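Local coordinates for protein D-glyceraldehyde dehydrogenase (NADP(+)) (Thermoplasma acidophilum, PDB 5IZD) that oxidises D-glyceraldehyde to (R)-glycerate with NADP(+) in the non-phosphorylated Entner-Doudoroff pathway, working as a homotetramer built as a dimer of dimers, at residues A[155-160]-A[439-444]; A[98-103]-A[149-154]. All coordinates share one frame; numbering follows the deposited sequence.

Interaction 1: A[155-160]-A[439-444]; sequences VARKLA and GPEASQ
At what is probably the substrate side of the aldehyde dehydrogenase active site, a salt bridge joins Arg157 of helix 153-164, in the coenzyme-binding part of the chain, to Glu441 in the loop between strands 432-435 and 454-455. The backbones stay well apart, Arg157 CA and Ser443 CA coming no nearer than 8.8 Å, so between these two segments the gap is spanned by two long side chains. Arg157 leaves the helix with CG anti to its own nitrogen (chi1 167°), runs straight through chi2 and bends at chi3, which carries the guanidinium out to the loop. Glu441 bends at chi2 and brings its carboxylate back to meet it, the two chains crossing at about a right angle. One oxygen does the touching: NH2 of Arg157 donates to OE2 of Glu441 over 2.6 Å, with a nearly straight N-H...O angle of 162°. Arg157 NH1 stands 3.8 Å from the same OE2, so the pair is held through one nitrogen and one oxygen instead of a two-pronged fork.

Both residues are only partly exposed, and His447 touches the two of them. Arg157 also lies against Gln107 of helix 94-112 and, by similarity, belongs to the substrate and NADP(+) binding sites; its side chain comes within about 4 Å, at nearest atoms, of that of Glu247, the predicted proton acceptor. Glu441 packs on Tyr474 of a second subunit, which ties this edge of the site to the assembly. The bond to Glu441 probably contributes to the orientation of the guanidinium, alongside the contacts with Gln107 and Glu458. OE2 of Glu441 meets the edge of the Arg157 guanidinium, in its plane, through its anti lone pair, while the two flat groups are turned 52° apart.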
loop_
_atom_site.group_PDB
_atom_site.type_symbol
_atom_site.label_atom_id
_atom_site.label_comp_id
_atom_site.label_asym_id
_atom_site.label_seq_id
_atom_site.Cartn_x
_atom_site.Cartn_y
_atom_site.Cartn_z
ATOM N N VAL A 155 21.431 7.652 -16.466
ATOM C CA VAL A 155 21.080 9.028 -16.240
ATOM C C VAL A 155 19.578 9.178 -16.131
ATOM O O VAL A 155 19.109 9.758 -15.185
ATOM C CB VAL A 155 21.670 9.930 -17.340
ATOM C CG1 VAL A 155 21.086 11.318 -17.295
ATOM C CG2 VAL A 155 23.190 9.893 -17.229
ATOM N N ALA A 156 18.850 8.692 -17.122
ATOM C CA ALA A 156 17.386 8.639 -17.038
ATOM C C ALA A 156 16.879 7.973 -15.718
ATOM O O ALA A 156 15.972 8.471 -15.102
ATOM C CB ALA A 156 16.795 7.890 -18.234
ATOM N N ARG A 157 17.470 6.854 -15.332
ATOM C CA ARG A 157 17.041 6.107 -14.138
ATOM C C ARG A 157 17.097 6.915 -12.841
ATOM O O ARG A 157 16.265 6.723 -12.001
ATOM C CB ARG A 157 17.890 4.855 -13.965
ATOM C CG ARG A 157 17.736 4.189 -12.599
ATOM C CD ARG A 157 18.536 2.915 -12.563
ATOM N NE ARG A 157 17.909 1.907 -13.374
ATOM C CZ ARG A 157 18.485 0.752 -13.700
ATOM N NH1 ARG A 157 19.717 0.448 -13.287
ATOM N NH2 ARG A 157 17.805 -0.104 -14.453
ATOM N N LYS A 158 18.095 7.765 -12.695
ATOM C CA LYS A 158 18.325 8.601 -11.544
ATOM C C LYS A 158 17.649 9.982 -11.605
ATOM O O LYS A 158 17.033 10.402 -10.611
ATOM C CB LYS A 158 19.840 8.738 -11.350
ATOM C CG LYS A 158 20.427 7.364 -11.047
ATOM C CD LYS A 158 21.877 7.397 -10.664
ATOM C CE LYS A 158 22.488 6.012 -10.695
ATOM N NZ LYS A 158 21.936 5.160 -9.624
ATOM N N LEU A 159 17.709 10.669 -12.748
ATOM C CA LEU A 159 17.122 12.021 -12.861
ATOM C C LEU A 159 15.597 11.995 -12.844
ATOM O O LEU A 159 14.996 12.802 -12.170
ATOM C CB LEU A 159 17.559 12.795 -14.126
ATOM C CG LEU A 159 19.016 13.163 -14.369
ATOM C CD1 LEU A 159 19.104 13.889 -15.677
ATOM C CD2 LEU A 159 19.606 14.031 -13.305
ATOM N N ALA A 160 14.966 11.095 -13.580
ATOM C CA ALA A 160 13.480 11.122 -13.621
ATOM C C ALA A 160 12.819 11.003 -12.253
ATOM O O ALA A 160 12.022 11.885 -11.902
ATOM C CB ALA A 160 12.898 10.136 -14.610
ATOM N N GLY A 439 17.206 -11.029 -18.965
ATOM C CA GLY A 439 17.003 -9.642 -18.572
ATOM C C GLY A 439 16.828 -8.841 -19.860
ATOM O O GLY A 439 16.678 -9.442 -20.908
ATOM N N PRO A 440 16.850 -7.515 -19.795
ATOM C CA PRO A 440 17.159 -6.788 -18.567
ATOM C C PRO A 440 15.970 -6.609 -17.660
ATOM O O PRO A 440 14.854 -7.062 -17.990
ATOM C CB PRO A 440 17.690 -5.430 -19.098
ATOM C CG PRO A 440 16.871 -5.207 -20.321
ATOM C CD PRO A 440 16.770 -6.588 -20.949
ATOM N N GLU A 441 16.215 -5.969 -16.522
ATOM C CA GLU A 441 15.170 -5.593 -15.538
ATOM C C GLU A 441 14.190 -4.596 -16.140
ATOM O O GLU A 441 14.544 -3.827 -17.049
ATOM C CB GLU A 441 15.774 -4.996 -14.248
ATOM C CG GLU A 441 16.446 -3.600 -14.363
ATOM C CD GLU A 441 17.809 -3.604 -15.055
ATOM O OE1 GLU A 441 18.340 -4.657 -15.464
ATOM O OE2 GLU A 441 18.397 -2.538 -15.182
ATOM N N ALA A 442 12.971 -4.584 -15.609
ATOM C CA ALA A 442 11.951 -3.680 -16.084
ATOM C C ALA A 442 11.818 -2.559 -15.059
ATOM O O ALA A 442 12.191 -2.715 -13.890
ATOM C CB ALA A 442 10.611 -4.393 -16.286
ATOM N N SER A 443 11.277 -1.436 -15.519
ATOM C CA SER A 443 11.059 -0.267 -14.672
ATOM C C SER A 443 10.138 -0.523 -13.500
ATOM O O SER A 443 10.302 0.130 -12.493
ATOM C CB SER A 443 10.501 0.867 -15.516
ATOM O OG SER A 443 11.495 1.210 -16.439
ATOM N N GLN A 444 9.185 -1.458 -13.657
ATOM C CA GLN A 444 8.228 -1.834 -12.599
ATOM C C GLN A 444 8.858 -2.763 -11.569
ATOM O O GLN A 444 8.231 -3.035 -10.530
ATOM C CB GLN A 444 6.907 -2.470 -13.142
ATOM C CG GLN A 444 7.047 -3.705 -14.022
ATOM C CD GLN A 444 7.227 -3.344 -15.520
ATOM O OE1 GLN A 444 7.896 -2.353 -15.902
ATOM N NE2 GLN A 444 6.660 -4.172 -16.362
#

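Interaction 2: A[98-103]-A[149-154]; sequences KEEVDG and NFPAGM
Glu100 of helix 94-112 points its side chain straight at the turn that starts helix 153-164, meeting Phe150, Pro151, Ala152 and Gly153 with one carboxylate. Its first two side-chain torsions are both near trans, which carries the carboxylate out from its helix to the turn. OE2 enters the turn and takes two backbone N-H groups, from Gly153 N at 2.9 Å and from Ala152 N, also at 2.9 Å. The first bond is almost linear (172°) and uses the anti lone pair; the second arrives on the same anti side but 31° out of the carboxylate plane.

Around this double grip lie nonpolar groups. The proline ring crosses the glutamate chain at about a right angle, bringing Pro151 CD to 3.3 Å from OE2, while the methyl of Ala152 approaches the same oxygen at 3.6 Å. The ring of Phe150 is turned 54° from the carboxylate plane, and its CD1 lies 3.9 Å from OE1 of Glu100. That second oxygen forms a salt bridge with Lys92, whose NZ also bonds the backbone oxygen of Asn149, the residue that by similarity stabilises the transition state; here ND2 of Asn149 bonds the oxidised cysteine at position 281.

The Lys92 salt bridge and the two amide donors would be expected to offset the cost of burying the charge, consistent with an ionised carboxylate. Its charge meets amide hydrogens at the start of a helix, an arrangement expected to be electrostatically favourable, and it probably steadies the turn that follows Asn149.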
loop_
_atom_site.group_PDB
_atom_site.type_symbol
_atom_site.label_atom_id
_atom_site.label_comp_id
_atom_site.label_asym_id
_atom_site.label_seq_id
_atom_site.Cartn_x
_atom_site.Cartn_y
_atom_site.Cartn_z
ATOM N N LYS A 98 20.236 1.552 -29.850
ATOM C CA LYS A 98 18.798 1.864 -30.005
ATOM C C LYS A 98 17.952 1.362 -28.800
ATOM O O LYS A 98 17.095 2.066 -28.322
ATOM C CB LYS A 98 18.259 1.318 -31.331
ATOM C CG LYS A 98 18.851 2.035 -32.516
ATOM C CD LYS A 98 18.344 1.525 -33.850
ATOM C CE LYS A 98 18.864 2.449 -34.934
ATOM N NZ LYS A 98 18.350 2.015 -36.243
ATOM N N GLU A 99 18.270 0.166 -28.308
ATOM C CA GLU A 99 17.609 -0.395 -27.143
ATOM C C GLU A 99 17.829 0.481 -25.893
ATOM O O GLU A 99 16.889 0.758 -25.167
ATOM C CB GLU A 99 18.036 -1.866 -26.951
ATOM C CG GLU A 99 17.953 -2.399 -25.565
ATOM C CD GLU A 99 18.231 -3.893 -25.507
ATOM O OE1 GLU A 99 17.530 -4.550 -24.697
ATOM O OE2 GLU A 99 19.144 -4.380 -26.209
ATOM N N GLU A 100 19.032 0.987 -25.700
ATOM C CA GLU A 100 19.296 1.855 -24.582
ATOM C C GLU A 100 18.463 3.131 -24.609
ATOM O O GLU A 100 17.970 3.570 -23.602
ATOM C CB GLU A 100 20.769 2.155 -24.419
ATOM C CG GLU A 100 21.025 2.989 -23.195
ATOM C CD GLU A 100 22.453 3.034 -22.753
ATOM O OE1 GLU A 100 23.306 2.367 -23.335
ATOM O OE2 GLU A 100 22.716 3.748 -21.814
ATOM N N VAL A 101 18.302 3.706 -25.785
ATOM C CA VAL A 101 17.522 4.906 -25.945
ATOM C C VAL A 101 16.019 4.607 -25.770
ATOM O O VAL A 101 15.289 5.382 -25.232
ATOM C CB VAL A 101 17.879 5.626 -27.255
ATOM C CG1 VAL A 101 17.015 6.836 -27.443
ATOM C CG2 VAL A 101 19.344 6.028 -27.222
ATOM N N ASP A 102 15.589 3.448 -26.210
ATOM C CA ASP A 102 14.237 3.007 -26.023
ATOM C C ASP A 102 13.979 3.067 -24.499
ATOM O O ASP A 102 12.999 3.565 -24.048
ATOM C CB ASP A 102 14.108 1.560 -26.471
ATOM C CG ASP A 102 13.828 1.406 -27.951
ATOM O OD1 ASP A 102 13.624 2.392 -28.630
ATOM O OD2 ASP A 102 13.777 0.281 -28.428
ATOM N N GLY A 103 14.917 2.533 -23.747
ATOM C CA GLY A 103 14.871 2.461 -22.314
ATOM C C GLY A 103 14.898 3.779 -21.616
ATOM O O GLY A 103 14.318 3.925 -20.579
ATOM N N ASN A 149 28.757 2.140 -18.313
ATOM C CA ASN A 149 28.298 0.984 -19.046
ATOM C C ASN A 149 26.929 1.167 -19.713
ATOM O O ASN A 149 26.740 0.701 -20.841
ATOM C CB ASN A 149 28.416 -0.264 -18.198
ATOM C CG ASN A 149 27.411 -0.301 -17.019
ATOM O OD1 ASN A 149 27.002 0.737 -16.474
ATOM N ND2 ASN A 149 26.982 -1.506 -16.661
ATOM N N PHE A 150 25.989 1.860 -19.031
ATOM C CA PHE A 150 24.701 2.273 -19.600
ATOM C C PHE A 150 24.626 3.766 -19.362
ATOM O O PHE A 150 23.844 4.264 -18.506
ATOM C CB PHE A 150 23.526 1.496 -19.001
ATOM C CG PHE A 150 23.577 0.038 -19.358
ATOM C CD1 PHE A 150 23.140 -0.390 -20.620
ATOM C CD2 PHE A 150 24.212 -0.858 -18.536
ATOM C CE1 PHE A 150 23.292 -1.722 -21.026
ATOM C CE2 PHE A 150 24.388 -2.179 -18.939
ATOM C CZ PHE A 150 23.925 -2.615 -20.182
ATOM N N PRO A 151 25.428 4.505 -20.138
ATOM C CA PRO A 151 25.654 5.895 -19.837
ATOM C C PRO A 151 24.456 6.826 -20.107
ATOM O O PRO A 151 24.547 8.026 -19.783
ATOM C CB PRO A 151 26.838 6.259 -20.780
ATOM C CG PRO A 151 26.584 5.410 -22.001
ATOM C CD PRO A 151 26.019 4.113 -21.438
ATOM N N ALA A 152 23.423 6.363 -20.813
ATOM C CA ALA A 152 22.221 7.164 -21.045
ATOM C C ALA A 152 21.095 6.601 -20.149
ATOM O O ALA A 152 20.402 7.363 -19.467
ATOM C CB ALA A 152 21.815 7.117 -22.498
ATOM N N GLY A 153 20.936 5.278 -20.154
ATOM C CA GLY A 153 19.958 4.547 -19.240
ATOM C C GLY A 153 20.081 4.940 -17.779
ATOM O O GLY A 153 19.080 5.151 -17.077
ATOM N N MET A 154 21.320 5.048 -17.310
ATOM C CA MET A 154 21.551 5.303 -15.873
ATOM C C MET A 154 21.255 6.748 -15.496
ATOM O O MET A 154 20.888 7.049 -14.357
ATOM C CB MET A 154 22.968 4.909 -15.466
ATOM C CG MET A 154 23.245 3.428 -15.570
ATOM S SD MET A 154 22.457 2.580 -14.160
ATOM C CE MET A 154 23.166 0.952 -14.552
#

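Overall arrangement
Interactions 1 and 2 illustrate how one helix, 153-164, can be held by acidic side chains of two different origins. Their centres lie about 9 Å apart. Interaction 2 is buried and joins segments 46 residues apart, the first turn of that helix and helix 94-112; interaction 1 is a smaller surface contact one turn further on, closed by a loop 279 residues away. The chemistry follows the setting: in the buried contact a glutamate serves backbone amides with a lysine balancing it, whereas in the partly exposed one two side chains pair charge with charge. Gln107 of helix 94-112 connects the two, bonding Gly103 and Gly153 and touching Arg157.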